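Local coordinates for Alpha/beta fold hydrolase (Pseudomonas aeruginosa, PDB 6I8W), which hydrolyses membrane phospholipids as a membrane-bound phospholipase A of the alpha/beta hydrolase fold and serves as a bacterial virulence factor, at residues S41-Q46 with I52-G57; L65-G70 with D76-F81. All coordinates share one frame; numbering follows the deposited sequence.

Contact 1. Residues S41-Q46 with I52-G57. With CO2 (carbon dioxide), chain F.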
ATOM      1  N   SER A  41     -13.366  -4.116   8.840  1.00 28.31           N
ATOM      2  CA  SER A  41     -13.415  -3.267  10.024  1.00 35.35           C
ATOM      3  C   SER A  41     -12.012  -3.114  10.601  1.00 33.23           C
ATOM      4  O   SER A  41     -11.126  -3.944  10.347  1.00 31.78           O
ATOM      5  CB  SER A  41     -14.395  -3.833  11.054  1.00 45.08           C
ATOM      6  OG  SER A  41     -14.026  -5.141  11.437  1.00 56.28           O
ATOM      7  N   GLU A  42     -11.814  -2.045  11.366  1.00 30.29           N
ATOM      8  CA  GLU A  42     -10.484  -1.669  11.856  1.00 32.64           C
ATOM      9  C   GLU A  42     -10.170  -2.195  13.255  1.00 41.30           C
ATOM     10  O   GLU A  42     -11.016  -2.176  14.144  1.00 35.66           O
ATOM     11  CB  GLU A  42     -10.331  -0.142  11.824  1.00 33.50           C
ATOM     12  CG  GLU A  42      -8.941   0.332  12.286  1.00 40.00           C
ATOM     13  CD  GLU A  42      -8.687   1.809  12.010  1.00 53.39           C
ATOM     14  OE1 GLU A  42      -9.630   2.515  11.600  1.00 40.16           O
ATOM     15  OE2 GLU A  42      -7.538   2.268  12.205  1.00 58.52           O
ATOM     16  N   HIS A  43      -8.937  -2.662  13.435  1.00 30.94           N
ATOM     17  CA  HIS A  43      -8.447  -3.124  14.717  1.00 33.61           C
ATOM     18  C   HIS A  43      -7.027  -2.621  14.887  1.00 37.93           C
ATOM     19  O   HIS A  43      -6.481  -1.992  13.985  1.00 34.75           O
ATOM     20  CB  HIS A  43      -8.474  -4.656  14.781  1.00 35.67           C
ATOM     21  CG  HIS A  43      -9.798  -5.241  14.411  1.00 43.84           C
ATOM     22  ND1 HIS A  43     -10.821  -5.401  15.319  1.00 48.17           N
ATOM     23  CD2 HIS A  43     -10.281  -5.667  13.218  1.00 44.88           C
ATOM     24  CE1 HIS A  43     -11.871  -5.921  14.706  1.00 48.62           C
ATOM     25  NE2 HIS A  43     -11.570  -6.089  13.432  1.00 47.62           N
ATOM     26  N   SER A  44      -6.432  -2.901  16.040  1.00 35.57           N
ATOM     27  CA  SER A  44      -5.019  -2.631  16.223  0.92 40.96           C
ATOM     28  C   SER A  44      -4.407  -3.684  17.126  1.00 40.04           C
ATOM     29  O   SER A  44      -5.099  -4.333  17.910  1.00 37.33           O
ATOM     30  CB  SER A  44      -4.793  -1.234  16.798  0.92 45.68           C
ATOM     31  OG  SER A  44      -5.155  -1.185  18.157  0.92 47.03           O
ATOM     32  N   VAL A  45      -3.101  -3.885  16.968  1.00 37.55           N
ATOM     33  CA  VAL A  45      -2.376  -4.823  17.804  1.00 39.39           C
ATOM     34  C   VAL A  45      -0.961  -4.292  18.005  1.00 35.51           C
ATOM     35  O   VAL A  45      -0.373  -3.692  17.099  1.00 36.32           O
ATOM     36  CB  VAL A  45      -2.368  -6.253  17.178  1.00 42.55           C
ATOM     37  CG1 VAL A  45      -1.714  -6.248  15.816  1.00 38.95           C
ATOM     38  CG2 VAL A  45      -1.681  -7.255  18.120  1.00 42.53           C
ATOM     39  N   GLN A  46      -0.425  -4.497  19.198  1.00 37.01           N
ATOM     40  CA  GLN A  46       0.943  -4.107  19.512  1.00 37.79           C
ATOM     41  C   GLN A  46       1.920  -5.193  19.088  1.00 38.81           C
ATOM     42  O   GLN A  46       1.812  -6.345  19.521  1.00 40.79           O
ATOM     43  CB  GLN A  46       1.097  -3.836  21.018  1.00 39.71           C
ATOM     44  CG  GLN A  46       0.220  -2.693  21.527  1.00 49.18           C
ATOM     45  CD  GLN A  46       0.142  -2.653  23.046  1.00 58.77           C
ATOM     46  OE1 GLN A  46       0.518  -3.608  23.723  1.00 51.38           O
ATOM     47  NE2 GLN A  46      -0.348  -1.545  23.587  1.00 67.64           N
ATOM     48  N   ILE A  52       0.099  -1.357  15.573  1.00 33.84           N
ATOM     49  CA  ILE A  52      -0.143  -1.556  14.159  1.00 32.33           C
ATOM     50  C   ILE A  52      -1.641  -1.587  13.900  1.00 37.89           C
ATOM     51  O   ILE A  52      -2.339  -2.461  14.407  1.00 38.49           O
ATOM     52  CB  ILE A  52       0.522  -2.836  13.676  1.00 34.66           C
ATOM     53  CG1 ILE A  52       2.044  -2.728  13.910  1.00 35.56           C
ATOM     54  CG2 ILE A  52       0.152  -3.115  12.206  1.00 31.33           C
ATOM     55  CD1 ILE A  52       2.843  -3.801  13.199  1.00 45.88           C
ATOM     56  N   ALA A  53      -2.126  -0.604  13.140  1.00 34.52           N
ATOM     57  CA  ALA A  53      -3.523  -0.551  12.755  1.00 34.72           C
ATOM     58  C   ALA A  53      -3.752  -1.474  11.566  1.00 32.82           C
ATOM     59  O   ALA A  53      -2.892  -1.591  10.683  1.00 29.65           O
ATOM     60  CB  ALA A  53      -3.949   0.898  12.404  1.00 31.12           C
ATOM     61  N   TYR A  54      -4.903  -2.132  11.530  1.00 28.72           N
ATOM     62  CA  TYR A  54      -5.197  -2.982  10.388  1.00 27.56           C
ATOM     63  C   TYR A  54      -6.679  -3.119  10.155  1.00 34.13           C
ATOM     64  O   TYR A  54      -7.489  -2.853  11.034  1.00 28.51           O
ATOM     65  CB  TYR A  54      -4.555  -4.374  10.553  1.00 31.87           C
ATOM     66  CG  TYR A  54      -5.058  -5.245  11.701  1.00 28.48           C
ATOM     67  CD1 TYR A  54      -4.580  -5.072  12.996  1.00 31.30           C
ATOM     68  CD2 TYR A  54      -5.988  -6.267  11.474  1.00 30.87           C
ATOM     69  CE1 TYR A  54      -5.026  -5.874  14.058  1.00 30.69           C
ATOM     70  CE2 TYR A  54      -6.434  -7.089  12.533  1.00 31.50           C
ATOM     71  CZ  TYR A  54      -5.949  -6.883  13.810  1.00 40.05           C
ATOM     72  OH  TYR A  54      -6.381  -7.683  14.847  1.00 35.89           O
ATOM     73  N   LEU A  55      -7.016  -3.498   8.932  1.00 27.62           N
ATOM     74  CA  LEU A  55      -8.386  -3.843   8.580  1.00 30.14           C
ATOM     75  C   LEU A  55      -8.498  -5.345   8.490  1.00 31.81           C
ATOM     76  O   LEU A  55      -7.532  -6.027   8.099  1.00 29.96           O
ATOM     77  CB  LEU A  55      -8.787  -3.215   7.250  1.00 24.96           C
ATOM     78  CG  LEU A  55      -8.768  -1.688   7.212  1.00 34.17           C
ATOM     79  CD1 LEU A  55      -9.070  -1.196   5.809  1.00 28.68           C
ATOM     80  CD2 LEU A  55      -9.760  -1.101   8.220  1.00 33.65           C
ATOM     81  N   GLU A  56      -9.672  -5.861   8.831  1.00 30.70           N
ATOM     82  CA  GLU A  56      -9.921  -7.296   8.748  1.00 33.74           C
ATOM     83  C   GLU A  56     -11.356  -7.589   8.292  1.00 32.14           C
ATOM     84  O   GLU A  56     -12.288  -6.864   8.656  1.00 30.65           O
ATOM     85  CB  GLU A  56      -9.648  -7.948  10.102  1.00 35.53           C
ATOM     86  CG  GLU A  56      -9.801  -9.456  10.109  1.00 40.64           C
ATOM     87  CD  GLU A  56      -9.620 -10.046  11.497  1.00 50.30           C
ATOM     88  OE1 GLU A  56      -9.738  -9.289  12.482  1.00 49.76           O
ATOM     89  OE2 GLU A  56      -9.368 -11.259  11.602  1.00 52.68           O
ATOM     90  N   GLY A  57     -11.534  -8.645   7.496  1.00 33.52           N
ATOM     91  CA  GLY A  57     -12.865  -9.024   7.034  1.00 34.34           C
ATOM     92  C   GLY A  57     -12.888 -10.467   6.575  1.00 35.70           C
ATOM     93  O   GLY A  57     -11.839 -11.105   6.476  1.00 30.62           O
TER
HETATM   94  C   CO2 F 404      -8.390  -2.862  18.370  1.00 71.51           C
HETATM   95  O1  CO2 F 404      -8.572  -3.948  18.096  1.00 58.41           O
HETATM   96  O2  CO2 F 404      -8.208  -1.775  18.642  1.00 75.86           O
HETATM   97  O   HOH W   1     -15.197  -6.994   9.543  1.00 45.44           O

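Contact 2. Residues L65-G70 with D76-F81. With MYR (myristic acid), chain C; BOG (octyl beta-D-glucopyranoside), chain D; IPA (isopropyl alcohol), chain E.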
ATOM      1  N   LEU A  65      -5.567 -13.716   3.293  1.00 27.26           N
ATOM      2  CA  LEU A  65      -4.835 -12.867   2.364  1.00 30.71           C
ATOM      3  C   LEU A  65      -4.337 -11.656   3.129  1.00 31.90           C
ATOM      4  O   LEU A  65      -5.139 -10.904   3.675  1.00 29.97           O
ATOM      5  CB  LEU A  65      -5.708 -12.379   1.194  1.00 27.30           C
ATOM      6  CG  LEU A  65      -6.578 -13.366   0.415  1.00 36.07           C
ATOM      7  CD1 LEU A  65      -7.388 -12.609  -0.647  1.00 34.17           C
ATOM      8  CD2 LEU A  65      -5.703 -14.411  -0.242  1.00 33.89           C
ATOM      9  N   LEU A  66      -3.030 -11.447   3.143  1.00 27.57           N
ATOM     10  CA  LEU A  66      -2.467 -10.283   3.825  1.00 25.84           C
ATOM     11  C   LEU A  66      -1.963  -9.287   2.788  1.00 27.60           C
ATOM     12  O   LEU A  66      -1.079  -9.600   1.979  1.00 31.46           O
ATOM     13  CB  LEU A  66      -1.331 -10.710   4.771  1.00 27.29           C
ATOM     14  CG  LEU A  66      -0.560  -9.585   5.458  1.00 29.96           C
ATOM     15  CD1 LEU A  66      -1.497  -8.711   6.279  1.00 28.07           C
ATOM     16  CD2 LEU A  66       0.528 -10.185   6.359  1.00 33.60           C
ATOM     17  N   LEU A  67      -2.512  -8.078   2.830  1.00 24.10           N
ATOM     18  CA  LEU A  67      -2.270  -7.069   1.804  1.00 25.11           C
ATOM     19  C   LEU A  67      -1.385  -5.961   2.348  1.00 28.62           C
ATOM     20  O   LEU A  67      -1.666  -5.405   3.416  1.00 28.54           O
ATOM     21  CB  LEU A  67      -3.605  -6.480   1.301  1.00 24.97           C
ATOM     22  CG  LEU A  67      -4.721  -7.474   0.948  1.00 27.66           C
ATOM     23  CD1 LEU A  67      -5.991  -6.733   0.491  1.00 27.07           C
ATOM     24  CD2 LEU A  67      -4.258  -8.438  -0.142  1.00 26.68           C
ATOM     25  N   ILE A  68      -0.335  -5.615   1.607  1.00 25.71           N
ATOM     26  CA  ILE A  68       0.659  -4.663   2.114  1.00 24.07           C
ATOM     27  C   ILE A  68       0.804  -3.471   1.163  1.00 26.43           C
ATOM     28  O   ILE A  68       1.259  -3.618   0.025  1.00 30.29           O
ATOM     29  CB  ILE A  68       2.041  -5.335   2.295  1.00 29.40           C
ATOM     30  CG1 ILE A  68       1.904  -6.666   3.054  1.00 32.90           C
ATOM     31  CG2 ILE A  68       3.028  -4.383   2.995  1.00 27.85           C
ATOM     32  CD1 ILE A  68       3.225  -7.440   3.156  1.00 37.96           C
ATOM     33  N   HIS A  69       0.434  -2.290   1.646  1.00 30.73           N
ATOM     34  CA  HIS A  69       0.463  -1.073   0.839  1.00 27.74           C
ATOM     35  C   HIS A  69       1.898  -0.588   0.545  1.00 34.72           C
ATOM     36  O   HIS A  69       2.879  -1.078   1.127  1.00 30.70           O
ATOM     37  CB  HIS A  69      -0.308   0.023   1.574  1.00 24.71           C
ATOM     38  CG  HIS A  69       0.362   0.440   2.845  1.00 24.67           C
ATOM     39  ND1 HIS A  69       1.465   1.270   2.857  1.00 30.30           N
ATOM     40  CD2 HIS A  69       0.140   0.092   4.137  1.00 25.59           C
ATOM     41  CE1 HIS A  69       1.875   1.444   4.103  1.00 34.12           C
ATOM     42  NE2 HIS A  69       1.088   0.740   4.905  1.00 29.34           N
ATOM     43  N   GLY A  70       2.012   0.422  -0.316  1.00 33.02           N
ATOM     44  CA  GLY A  70       3.309   0.941  -0.694  1.00 34.24           C
ATOM     45  C   GLY A  70       3.695   2.222   0.027  1.00 39.18           C
ATOM     46  O   GLY A  70       3.065   2.610   1.005  1.00 32.80           O
ATOM     47  N   ASP A  76      -6.101   1.652   3.501  1.00 26.62           N
ATOM     48  CA  ASP A  76      -7.306   2.009   2.724  1.00 28.82           C
ATOM     49  C   ASP A  76      -7.071   1.973   1.203  1.00 32.87           C
ATOM     50  O   ASP A  76      -8.032   2.044   0.438  1.00 30.53           O
ATOM     51  CB  ASP A  76      -7.830   3.394   3.119  1.00 29.83           C
ATOM     52  CG  ASP A  76      -8.521   3.394   4.479  1.00 35.11           C
ATOM     53  OD1 ASP A  76      -9.253   2.433   4.789  1.00 37.28           O
ATOM     54  OD2 ASP A  76      -8.361   4.371   5.234  1.00 35.88           O
ATOM     55  N   ASN A  77      -5.816   1.851   0.756  1.00 30.35           N
ATOM     56  CA  ASN A  77      -5.537   1.583  -0.667  1.00 28.76           C
ATOM     57  C   ASN A  77      -6.233   0.317  -1.189  1.00 29.64           C
ATOM     58  O   ASN A  77      -6.455   0.171  -2.389  1.00 29.24           O
ATOM     59  CB  ASN A  77      -4.039   1.418  -0.917  1.00 28.46           C
ATOM     60  CG  ASN A  77      -3.349   2.701  -1.357  1.00 37.21           C
ATOM     61  OD1 ASN A  77      -2.385   2.648  -2.120  1.00 40.87           O
ATOM     62  ND2 ASN A  77      -3.836   3.846  -0.898  1.00 33.07           N
ATOM     63  N   TRP A  78      -6.544  -0.597  -0.281  1.00 27.07           N
ATOM     64  CA  TRP A  78      -7.011  -1.932  -0.659  1.00 23.74           C
ATOM     65  C   TRP A  78      -8.518  -2.153  -0.648  1.00 24.66           C
ATOM     66  O   TRP A  78      -8.956  -3.255  -0.969  1.00 24.40           O
ATOM     67  CB  TRP A  78      -6.378  -2.974   0.279  1.00 25.11           C
ATOM     68  CG  TRP A  78      -4.867  -3.035   0.180  1.00 23.34           C
ATOM     69  CD1 TRP A  78      -3.944  -2.525   1.070  1.00 23.89           C
ATOM     70  CD2 TRP A  78      -4.122  -3.643  -0.876  1.00 24.69           C
ATOM     71  NE1 TRP A  78      -2.657  -2.787   0.608  1.00 25.76           N
ATOM     72  CE2 TRP A  78      -2.752  -3.475  -0.581  1.00 26.61           C
ATOM     73  CE3 TRP A  78      -4.488  -4.337  -2.045  1.00 26.44           C
ATOM     74  CZ2 TRP A  78      -1.747  -3.979  -1.412  1.00 29.77           C
ATOM     75  CZ3 TRP A  78      -3.501  -4.815  -2.864  1.00 29.20           C
ATOM     76  CH2 TRP A  78      -2.141  -4.642  -2.547  1.00 26.78           C
ATOM     77  N   LEU A  79      -9.309  -1.139  -0.288  1.00 25.98           N
ATOM     78  CA  LEU A  79     -10.735  -1.375   0.018  1.00 27.38           C
ATOM     79  C   LEU A  79     -11.543  -1.956  -1.138  1.00 28.66           C
ATOM     80  O   LEU A  79     -12.278  -2.929  -0.971  1.00 25.81           O
ATOM     81  CB  LEU A  79     -11.411  -0.074   0.481  1.00 23.58           C
ATOM     82  CG  LEU A  79     -10.675   0.608   1.645  1.00 31.28           C
ATOM     83  CD1 LEU A  79     -11.460   1.804   2.176  1.00 31.20           C
ATOM     84  CD2 LEU A  79     -10.404  -0.398   2.741  1.00 26.73           C
ATOM     85  N   ARG A  80     -11.464  -1.327  -2.299  1.00 26.12           N
ATOM     86  CA  ARG A  80     -12.302  -1.762  -3.412  1.00 28.11           C
ATOM     87  C   ARG A  80     -11.814  -3.089  -3.977  1.00 30.97           C
ATOM     88  O   ARG A  80     -12.591  -3.897  -4.466  1.00 25.08           O
ATOM     89  CB  ARG A  80     -12.344  -0.681  -4.490  1.00 31.48           C
ATOM     90  CG  ARG A  80     -13.195   0.520  -4.064  1.00 36.51           C
ATOM     91  CD  ARG A  80     -13.022   1.714  -4.977  1.00 38.28           C
ATOM     92  NE  ARG A  80     -13.885   2.811  -4.553  1.00 38.32           N
ATOM     93  CZ  ARG A  80     -13.861   4.023  -5.088  1.00 42.45           C
ATOM     94  NH1 ARG A  80     -13.033   4.281  -6.090  1.00 38.44           N
ATOM     95  NH2 ARG A  80     -14.683   4.964  -4.641  1.00 41.42           N
ATOM     96  N   PHE A  81     -10.510  -3.301  -3.900  1.00 26.95           N
ATOM     97  CA  PHE A  81      -9.886  -4.550  -4.324  1.00 29.28           C
ATOM     98  C   PHE A  81     -10.337  -5.704  -3.436  1.00 28.06           C
ATOM     99  O   PHE A  81     -10.548  -6.810  -3.899  1.00 27.68           O
ATOM    100  CB  PHE A  81      -8.359  -4.372  -4.275  1.00 25.02           C
ATOM    101  CG  PHE A  81      -7.550  -5.628  -4.550  1.00 27.23           C
ATOM    102  CD1 PHE A  81      -7.270  -6.014  -5.847  1.00 26.06           C
ATOM    103  CD2 PHE A  81      -6.969  -6.338  -3.505  1.00 25.69           C
ATOM    104  CE1 PHE A  81      -6.472  -7.133  -6.106  1.00 28.18           C
ATOM    105  CE2 PHE A  81      -6.190  -7.443  -3.742  1.00 26.15           C
ATOM    106  CZ  PHE A  81      -5.939  -7.850  -5.058  1.00 24.66           C
TER
HETATM  107  C1  MYR C 401       2.083   4.454  -3.859  1.00 81.92           C
HETATM  108  O1  MYR C 401       1.875   3.238  -3.640  1.00 77.46           O
HETATM  109  O2  MYR C 401       3.227   4.905  -4.097  1.00 82.11           O
HETATM  110  C2  MYR C 401       0.900   5.400  -3.925  1.00 80.15           C
HETATM  111  C3  MYR C 401      -0.395   4.642  -3.632  1.00 69.99           C
HETATM  112  C4  MYR C 401      -1.625   5.460  -4.014  1.00 66.56           C
HETATM  113  C5  MYR C 401      -1.802   6.678  -3.120  1.00 63.01           C
HETATM  114  C6  MYR C 401      -3.161   7.314  -3.383  1.00 65.35           C
HETATM  115  C7  MYR C 401      -4.054   7.278  -2.147  1.00 67.06           C
HETATM  116  C8  MYR C 401      -5.492   6.932  -2.525  1.00 65.83           C
HETATM  117  C9  MYR C 401      -6.511   7.746  -1.729  1.00 64.54           C
HETATM  118  C10 MYR C 401      -7.228   6.872  -0.708  1.00 61.49           C
HETATM  119  C11 MYR C 401      -8.460   7.561  -0.129  1.00 58.99           C
HETATM  120  C12 MYR C 401      -8.914   6.856   1.144  1.00 56.92           C
HETATM  121  C13 MYR C 401     -10.418   6.989   1.331  1.00 55.81           C
HETATM  122  C14 MYR C 401     -10.999   5.683   1.824  1.00 48.84           C
HETATM  123  C1  BOG D 402     -16.002   8.741  -3.585  1.00 58.67           C
HETATM  124  O1  BOG D 402     -14.651   8.279  -3.596  1.00 55.54           O
HETATM  125  C2  BOG D 402     -16.466   8.824  -5.046  1.00 61.82           C
HETATM  126  O2  BOG D 402     -16.005  10.058  -5.590  1.00 63.33           O
HETATM  127  C3  BOG D 402     -17.976   8.719  -5.247  1.00 70.37           C
HETATM  128  O3  BOG D 402     -18.319   8.605  -6.636  1.00 64.87           O
HETATM  129  C4  BOG D 402     -18.460   7.502  -4.483  1.00 79.12           C
HETATM  130  O4  BOG D 402     -19.857   7.257  -4.733  1.00 82.44           O
HETATM  131  C5  BOG D 402     -18.180   7.806  -3.013  1.00 75.86           C
HETATM  132  O5  BOG D 402     -16.765   7.843  -2.770  1.00 72.51           O
HETATM  133  C6  BOG D 402     -18.867   6.831  -2.057  1.00 67.37           C
HETATM  134  O6  BOG D 402     -17.959   5.835  -1.581  1.00 46.38           O
HETATM  135  C1' BOG D 402     -14.055   8.229  -2.303  1.00 56.56           C
HETATM  136  C2' BOG D 402     -12.780   7.403  -2.388  1.00 53.11           C
HETATM  137  C3' BOG D 402     -12.159   7.568  -3.765  1.00 58.11           C
HETATM  138  C4' BOG D 402     -10.758   6.991  -3.835  1.00 57.86           C
HETATM  139  C5' BOG D 402      -9.902   7.890  -4.716  1.00 61.72           C
HETATM  140  C6' BOG D 402      -8.595   7.211  -5.093  1.00 61.78           C
HETATM  141  C7' BOG D 402      -7.550   8.250  -5.477  1.00 61.53           C
HETATM  142  C8' BOG D 402      -8.073   9.148  -6.574  1.00 59.72           C
HETATM  143  C1  IPA E 403      -8.797   3.386  -2.718  1.00 44.02           C
HETATM  144  C2  IPA E 403      -9.894   2.514  -2.122  1.00 39.99           C
HETATM  145  C3  IPA E 403     -11.174   3.316  -1.931  1.00 40.10           C
HETATM  146  O2  IPA E 403     -10.115   1.385  -2.981  1.00 42.55           O
HETATM  147  O   HOH W   2      -0.186   0.874  -2.157  1.00 30.91           O

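Contact 1. Residues S41-Q46 with I52-G57
Tyr54 and His43, the residues that bury most surface here, form a hydrogen-bonded pair of an antiparallel ladder: Tyr54 N donates to His43 O at 2.9 Å, and His43 N returns a 2.8 Å bond to Tyr54 O, nearly straight at its hydrogen (169°). Their side chains share one face of the hairpin. The Tyr54 ring, with CG lodged between its backbone N and carbonyl carbon (chi1 65°), leans across the neighbouring strand and receives His43 CB over one face, a CH-pi contact with CB 3.9 Å from the ring centroid and displaced toward the rim. Val45 CG1 meets Tyr54 CE1 at 3.8 Å, so that the tyrosine spans two residues of the facing strand. Glu56 OE1 approaches His43 CD2 at 3.7 Å, a van der Waals contact, with ring and carboxylate planes almost perpendicular; Glu56 OE2 bonds to His90. Carbon dioxide lies at the imidazole edge, its O1 3.4 Å from His43 CB. Paired backbone bonds repeat at Ser41 with Glu56 and Val45 with Ile52. Strand 41-47 is an edge strand of the sheet within this chain, strand 50-57 joins it to strand 90-94, and helix 112-125 covers the Tyr54 face through Phe122, edge-to-face with the tyrosine ring.

Contact 2. Residues L65-G70 with D76-F81
Trp78 packs its indole against Leu67, whose CB sits over the five-membered ring. Ahead of it in the second segment, Asp76 points away from the strand, its two carboxylate oxygens paired with Arg35 and Arg31. Asn77 and Gly70 are linked by a water that accepts a hydrogen bond from Gly70 N (2.9 Å) and lies 2.8 Å from Asn77 OD1. The Asn77 amide lies along the myristic acid chain, OD1 3.2 Å from its C3. Trp78 does most of the work. Its CG is anti to the carbonyl carbon (chi1 -63°), which brings the indole to the strand, where Leu67 CB is 3.6 Å from the centroid of the five-membered ring and 10° off the normal. Leu67 CD1 reaches back to Trp78 CB and CE3, while the indole edge faces the strand end: CZ2 is 3.4 Å from Ile68 O, and NE1 lies beside His69 N, two donors that do not bond. His69 instead turns its ring back to its own loop, ND1 donating to Gly70 O at 2.8 Å, and its NE2 is held by Leu96 N. Leu79 brings CD1 to the tail of the fatty acid. Arg80 N donates to isopropyl alcohol, probably from the crystallisation liquor, and its guanidinium pairs with Glu34. Phe81 closes the series, its ring edge meeting Leu67 CD1, and its side chain also touches helix 293-308. Strand 64-68, helix 79-82 and strand 90-94 make a beta-alpha-beta unit of the alpha/beta hydrolase fold, with Trp78 and Phe81 packed on Leu67 of strand 64-68.

Overall arrangement
Contacts 1 and 2 follow in series along the chain and belong to one mixed sheet: the 41-57 hairpin forms its outer margin, while strand 64-68 runs further in, beyond strand 90-94. Their centres are 12 Å apart, yet they touch where Leu55 CD1 packs 3.4 Å from Leu79 CD2. Arg35, from the long N-terminal helix, ties them again by pairing with both Glu42 and Asp76. Myristic acid lies against contact 2 and about 8 Å from the Leu55 side chain of contact 1. Ile68 touches the residues of a probable nucleophile elbow, which places contact 2 beside the likely catalytic centre, with contact 1 farther out.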